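Local atomic coordinates of gamma-glutamyltranspeptidase (Ggt) (Helicobacter pylori 26695, PDB entry 5BPK), a protein that is an N-terminal nucleophile hydrolase that probably transfers or hydrolyses the gamma-glutamyl group of glutathione and related compounds. Residues A171-Q174 and R175-E178; I250-K253 and E254-A257; G286-L289 and I290-L293. One frame throughout, in Å; residues are numbered along the deposited sequence.

Contact 1: residues A171-Q174 and R175-E178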
loop_
_atom_site.group_PDB
_atom_site.type_symbol
_atom_site.label_atom_id
_atom_site.label_comp_id
_atom_site.label_asym_id
_atom_site.label_seq_id
_atom_site.Cartn_x
_atom_site.Cartn_y
_atom_site.Cartn_z
ATOM N N ALA A 171 -1.185 20.913 -14.072
ATOM C CA ALA A 171 -0.885 21.957 -13.104
ATOM C C ALA A 171 -0.571 21.360 -11.736
ATOM O O ALA A 171 -1.299 20.503 -11.247
ATOM C CB ALA A 171 -2.052 22.931 -12.997
ATOM N N ILE A 172 0.512 21.832 -11.124
ATOM C CA ILE A 172 0.906 21.389 -9.794
ATOM C C ILE A 172 -0.138 21.881 -8.781
ATOM O O ILE A 172 -0.507 23.055 -8.782
ATOM C CB ILE A 172 2.323 21.922 -9.412
ATOM C CG1 ILE A 172 3.415 21.303 -10.295
ATOM C CG2 ILE A 172 2.626 21.652 -7.940
ATOM C CD1 ILE A 172 3.581 19.803 -10.131
ATOM N N SER A 173 -0.625 20.978 -7.936
ATOM C CA SER A 173 -1.610 21.328 -6.918
ATOM C C SER A 173 -0.909 21.955 -5.715
ATOM O O SER A 173 0.322 21.910 -5.613
ATOM C CB SER A 173 -2.399 20.089 -6.480
ATOM O OG SER A 173 -1.578 19.169 -5.773
ATOM N N GLN A 174 -1.692 22.552 -4.816
ATOM C CA GLN A 174 -1.156 23.072 -3.559
ATOM C C GLN A 174 -0.413 21.980 -2.795
ATOM O O GLN A 174 0.705 22.200 -2.322
ATOM C CB GLN A 174 -2.263 23.646 -2.658
ATOM C CG GLN A 174 -1.725 24.226 -1.346
ATOM C CD GLN A 174 -2.817 24.645 -0.379
ATOM O OE1 GLN A 174 -3.919 25.016 -0.784
ATOM N NE2 GLN A 174 -2.506 24.602 0.915
ATOM N N ARG A 175 -1.036 20.811 -2.671
ATOM C CA ARG A 175 -0.449 19.714 -1.903
ATOM C C ARG A 175 0.839 19.224 -2.561
ATOM O O ARG A 175 1.810 18.943 -1.867
ATOM C CB ARG A 175 -1.442 18.557 -1.717
ATOM C CG ARG A 175 -0.905 17.374 -0.898
ATOM C CD ARG A 175 -0.376 17.795 0.470
ATOM N NE ARG A 175 0.183 16.665 1.214
ATOM C CZ ARG A 175 1.124 16.756 2.155
ATOM N NH1 ARG A 175 1.643 17.933 2.503
ATOM N NH2 ARG A 175 1.556 15.649 2.755
ATOM N N GLN A 176 0.852 19.151 -3.892
ATOM C CA GLN A 176 2.059 18.739 -4.614
ATOM C C GLN A 176 3.194 19.753 -4.462
ATOM O O GLN A 176 4.339 19.362 -4.299
ATOM C CB GLN A 176 1.754 18.506 -6.088
ATOM C CG GLN A 176 0.926 17.248 -6.334
ATOM C CD GLN A 176 0.447 17.103 -7.768
ATOM O OE1 GLN A 176 0.300 18.086 -8.496
ATOM N NE2 GLN A 176 0.192 15.863 -8.179
ATOM N N ALA A 177 2.874 21.048 -4.506
ATOM C CA ALA A 177 3.873 22.077 -4.207
ATOM C C ALA A 177 4.489 21.806 -2.830
ATOM O O ALA A 177 5.701 21.910 -2.670
ATOM C CB ALA A 177 3.266 23.478 -4.243
ATOM N N GLU A 178 3.647 21.450 -1.855
ATOM C CA GLU A 178 4.104 21.201 -0.483
ATOM C C GLU A 178 5.016 19.970 -0.392
ATOM O O GLU A 178 6.098 20.037 0.189
ATOM C CB GLU A 178 2.910 21.049 0.476
ATOM C CG GLU A 178 2.166 22.364 0.744
ATOM C CD GLU A 178 0.842 22.187 1.470
ATOM O OE1 GLU A 178 0.505 21.048 1.872
ATOM O OE2 GLU A 178 0.127 23.203 1.631
HETATM O O HOH W 1 -2.168 17.760 -9.580
#
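S173 and Q176 exchange hydrogen bonds between side chain and backbone where the loop after strand 170-171 turns into helix 174-187. Q176 N donates to S173 OG at 3.1 Å; in return S173 N donates to Q176 OE1 in a nearly straight bond, with an N-H...O angle of 170°. The serine hydroxyl can take its part because it stands between its own backbone N and carbonyl carbon (chi1 68°), facing the first turn. Q176 reaches back with CG beside its own N and the chain extended beyond, which brings CG to 3.2 Å from S173 OG. The tight part lies here and just inside it. A177 N donates to S173 O at 2.9 Å, and the buried I172 lays its CG2 methyl 3.5 Å from A177 N, 3.8 Å from Q176 CB and more loosely beside A177 CB. The amide end of Q176 is gripped further: a water donates to OE1 at 2.7 Å and weakly to A171 O, while NE2 makes a weak hydrogen bond to V75 O.

The outer side is looser and polar. Q174, exposed and extended, sends NE2 to E178 OE2 at 3.1 Å. E178 OE2 lies close to the amide plane of Q174, but NE2 approaches it, on its syn side, 31° out of the carboxylate plane, and the two flat groups are steeply turned against each other. E178 OE1 also meets the edge of the R175 guanidinium through NH1, in a salt bridge with a weak, 3.4 Å hydrogen bond; R175 packs on F188 of the other chain of the assembly. E178 thus divides its two oxygens between an amide and a guanidinium. The reciprocal S173 and Q176 bonds, with S173 at the N-cap, constitute a capping box at the helix start.

Contact 2: residues I250-K253 and E254-A257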
loop_
_atom_site.group_PDB
_atom_site.type_symbol
_atom_site.label_atom_id
_atom_site.label_comp_id
_atom_site.label_asym_id
_atom_site.label_seq_id
_atom_site.Cartn_x
_atom_site.Cartn_y
_atom_site.Cartn_z
ATOM N N ILE A 250 23.268 -0.977 -7.786
ATOM C CA ILE A 250 23.623 -2.333 -8.197
ATOM C C ILE A 250 22.649 -3.033 -9.162
ATOM O O ILE A 250 22.899 -4.164 -9.579
ATOM C CB ILE A 250 23.869 -3.247 -6.962
ATOM C CG1 ILE A 250 22.638 -3.324 -6.057
ATOM C CG2 ILE A 250 25.075 -2.759 -6.162
ATOM C CD1 ILE A 250 22.729 -4.457 -5.028
ATOM N N ILE A 251 21.560 -2.371 -9.540
ATOM C CA ILE A 251 20.605 -2.978 -10.468
ATOM C C ILE A 251 21.188 -2.984 -11.877
ATOM O O ILE A 251 21.723 -1.977 -12.348
ATOM C CB ILE A 251 19.240 -2.270 -10.452
ATOM C CG1 ILE A 251 18.596 -2.445 -9.077
ATOM C CG2 ILE A 251 18.317 -2.836 -11.551
ATOM C CD1 ILE A 251 17.387 -1.578 -8.847
ATOM N N THR A 252 21.093 -4.143 -12.519
ATOM C CA THR A 252 21.667 -4.375 -13.833
ATOM C C THR A 252 20.609 -4.838 -14.832
ATOM O O THR A 252 19.471 -5.152 -14.469
ATOM C CB THR A 252 22.732 -5.488 -13.762
ATOM O OG1 THR A 252 22.109 -6.722 -13.387
ATOM C CG2 THR A 252 23.830 -5.137 -12.770
ATOM N N LYS A 253 21.004 -4.924 -16.096
ATOM C CA LYS A 253 20.139 -5.500 -17.120
ATOM C C LYS A 253 19.720 -6.940 -16.778
ATOM O O LYS A 253 18.626 -7.364 -17.142
ATOM C CB LYS A 253 20.815 -5.449 -18.497
ATOM C CG LYS A 253 20.829 -4.059 -19.101
ATOM C CD LYS A 253 21.443 -4.056 -20.494
ATOM C CE LYS A 253 22.957 -4.147 -20.439
ATOM N NZ LYS A 253 23.573 -3.934 -21.787
ATOM N N GLU A 254 20.586 -7.681 -16.090
ATOM C CA GLU A 254 20.270 -9.049 -15.687
ATOM C C GLU A 254 19.143 -9.069 -14.649
ATOM O O GLU A 254 18.235 -9.907 -14.725
ATOM C CB GLU A 254 21.496 -9.781 -15.139
ATOM C CG GLU A 254 21.256 -11.289 -14.959
ATOM C CD GLU A 254 22.450 -12.043 -14.389
ATOM O OE1 GLU A 254 23.499 -11.415 -14.113
ATOM O OE2 GLU A 254 22.327 -13.275 -14.212
ATOM N N ASP A 255 19.189 -8.138 -13.701
ATOM C CA ASP A 255 18.107 -7.998 -12.721
ATOM C C ASP A 255 16.782 -7.732 -13.424
ATOM O O ASP A 255 15.763 -8.348 -13.121
ATOM C CB ASP A 255 18.381 -6.849 -11.753
ATOM C CG ASP A 255 19.410 -7.186 -10.699
ATOM O OD1 ASP A 255 19.223 -8.176 -9.975
ATOM O OD2 ASP A 255 20.392 -6.434 -10.565
ATOM N N LEU A 256 16.806 -6.808 -14.375
ATOM C CA LEU A 256 15.585 -6.366 -15.035
ATOM C C LEU A 256 15.006 -7.493 -15.889
ATOM O O LEU A 256 13.804 -7.750 -15.838
ATOM C CB LEU A 256 15.837 -5.102 -15.865
ATOM C CG LEU A 256 16.202 -3.853 -15.050
ATOM C CD1 LEU A 256 16.882 -2.808 -15.929
ATOM C CD2 LEU A 256 15.019 -3.244 -14.304
ATOM N N ALA A 257 15.869 -8.188 -16.641
ATOM C CA ALA A 257 15.428 -9.291 -17.500
ATOM C C ALA A 257 14.898 -10.494 -16.710
ATOM O O ALA A 257 14.132 -11.302 -17.250
ATOM C CB ALA A 257 16.564 -9.725 -18.440
#
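The carboxylate of D255 is the flat group here, and T252 meets it at an oxygen: T252 N donates at 3.1 Å to D255 OD2, which accepts on its anti lone pair, the one away from OD1. OD1 is taken by the backbone N of L108, so both oxygens of this buried group have a partner, and K109 NZ adds a long, weak ion pair to OD2. The bond is returned by T252 OG1, which a chi1 of 64° turns toward the first turn of the helix. It accepts from D255 N at 3.3 Å with an angle of 162°, and weakly from E254 N. T252 sits at the N-cap, and the exchange is a capping box opening helix 253-257.

Beyond it, L256 N donates to T252 O at 3.1 Å and A257 N to K253 O at 2.9 Å. On the apolar side, I251 CG2 comes 4.0 Å from D255 CB, the two side chains crossing at about a right angle, and L256 packs on A237 and I240 of helix 234-246. K253 NZ pairs with E238 of that helix. An acidic side chain in the first turn probably gains from the helix N terminus and from the donors T252 N and L108 N, which should favour the ionised carboxylate; K109 adds little at most.

Contact 3: residues G286-L289 and I290-L293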
loop_
_atom_site.group_PDB
_atom_site.type_symbol
_atom_site.label_atom_id
_atom_site.label_comp_id
_atom_site.label_asym_id
_atom_site.label_seq_id
_atom_site.Cartn_x
_atom_site.Cartn_y
_atom_site.Cartn_z
ATOM N N GLY A 286 -2.392 -8.736 4.940
ATOM C CA GLY A 286 -3.577 -9.591 4.953
ATOM C C GLY A 286 -3.611 -10.521 6.157
ATOM O O GLY A 286 -4.667 -10.731 6.779
ATOM N N THR A 287 -2.452 -11.073 6.501
ATOM C CA THR A 287 -2.377 -12.016 7.606
ATOM C C THR A 287 -2.762 -11.340 8.908
ATOM O O THR A 287 -3.607 -11.845 9.650
ATOM C CB THR A 287 -0.968 -12.629 7.708
ATOM O OG1 THR A 287 -0.714 -13.421 6.538
ATOM C CG2 THR A 287 -0.801 -13.488 8.971
ATOM N N HIS A 288 -2.134 -10.206 9.208
ATOM C CA HIS A 288 -2.431 -9.520 10.460
ATOM C C HIS A 288 -3.821 -8.865 10.486
ATOM O O HIS A 288 -4.439 -8.778 11.547
ATOM C CB HIS A 288 -1.332 -8.538 10.843
ATOM C CG HIS A 288 0.001 -9.190 11.010
ATOM N ND1 HIS A 288 0.192 -10.285 11.821
ATOM C CD2 HIS A 288 1.203 -8.920 10.451
ATOM C CE1 HIS A 288 1.457 -10.666 11.751
ATOM N NE2 HIS A 288 2.092 -9.854 10.925
ATOM N N LEU A 289 -4.308 -8.426 9.329
ATOM C CA LEU A 289 -5.669 -7.906 9.206
ATOM C C LEU A 289 -6.649 -8.975 9.664
ATOM O O LEU A 289 -7.504 -8.729 10.503
ATOM C CB LEU A 289 -5.960 -7.534 7.749
ATOM C CG LEU A 289 -7.414 -7.264 7.380
ATOM C CD1 LEU A 289 -7.966 -6.140 8.233
ATOM C CD2 LEU A 289 -7.513 -6.974 5.875
ATOM N N ILE A 290 -6.471 -10.187 9.149
ATOM C CA ILE A 290 -7.383 -11.293 9.455
ATOM C C ILE A 290 -7.215 -11.749 10.911
ATOM O O ILE A 290 -8.197 -12.037 11.594
ATOM C CB ILE A 290 -7.168 -12.460 8.453
ATOM C CG1 ILE A 290 -7.741 -12.056 7.090
ATOM C CG2 ILE A 290 -7.792 -13.776 8.948
ATOM C CD1 ILE A 290 -7.265 -12.896 5.942
ATOM N N GLN A 291 -5.964 -11.809 11.369
ATOM C CA GLN A 291 -5.645 -12.112 12.766
ATOM C C GLN A 291 -6.368 -11.167 13.739
ATOM O O GLN A 291 -6.993 -11.619 14.703
ATOM C CB GLN A 291 -4.120 -12.028 12.979
ATOM C CG GLN A 291 -3.639 -12.303 14.406
ATOM C CD GLN A 291 -2.125 -12.184 14.547
ATOM O OE1 GLN A 291 -1.423 -11.784 13.611
ATOM N NE2 GLN A 291 -1.621 -12.506 15.728
ATOM N N ILE A 292 -6.283 -9.864 13.487
ATOM C CA ILE A 292 -6.832 -8.857 14.408
ATOM C C ILE A 292 -8.372 -8.916 14.396
ATOM O O ILE A 292 -9.021 -8.908 15.446
ATOM C CB ILE A 292 -6.304 -7.442 14.078
ATOM C CG1 ILE A 292 -4.796 -7.358 14.339
ATOM C CG2 ILE A 292 -7.002 -6.396 14.919
ATOM C CD1 ILE A 292 -4.107 -6.216 13.602
ATOM N N LEU A 293 -8.952 -8.998 13.211
ATOM C CA LEU A 293 -10.389 -9.253 13.078
ATOM C C LEU A 293 -10.829 -10.524 13.815
ATOM O O LEU A 293 -11.876 -10.531 14.472
ATOM C CB LEU A 293 -10.799 -9.326 11.600
ATOM C CG LEU A 293 -10.855 -7.974 10.865
ATOM C CD1 LEU A 293 -11.099 -8.140 9.372
ATOM C CD2 LEU A 293 -11.913 -7.025 11.462
#
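H288 runs out next to Q291 in the same direction, and the edge of its ring meets the amide oxygen. This is an i to i+3 pairing on one face of the alpha-helix 285-296, whose backbone shows the regular i+4 to i pattern: I290 N to G286 O, Q291 N to T287 O, I292 N to H288 O and L293 N to L289 O. All four N-H...O angles fall between 157° and 171°, the evidence for an undistorted turn. Q291 is fully stretched, CG anti to the backbone N and the chain straight beyond, and this length carries its amide out to the imidazole. Its NE2 donates to D325 OD2 of helix 309-329, so the amide is held at both ends, which supports its modelled orientation.

On another side of the helix L289 and L293 flank each other, their CD1 methyls 3.9 Å apart. I290 sets its CG1 3.4 Å from G286 O, and I292 CG1 comes 3.2 Å from H288 O, each flank resting against the carbonyl one turn back. The helix is buried between neighbours: I292 packs on A318 and A322 of helix 309-329, L289 and I290 on I276 of strand 274-278, and L293 on L102 of the other chain of the assembly. The polar link of the turn is short and straight: H288 ND1 donates to Q291 OE1 at 2.8 Å, the acceptor only 2° out of the ring plane.

In the fold
From the N terminus the three contacts follow one another in series, none nested in or crossing another. Contact 1 ends the loop between strand 170-171 and helix 174-187; contact 2 ends the loop that leaves helix 234-246 and starts the short helix 253-257, ahead of strand 262-271; contact 3 closes no loop but is a turn within helix 285-296, following strand 274-278. Their centres are 34 to 36 Å apart and their nearest atoms about 24 Å or more, so none touches another. Contact 3 lies across the chain's centre from both others. Thus 171-178 and 250-257 cap two helix starts, while 286-293 joins strand 274-278 to helix 309-329.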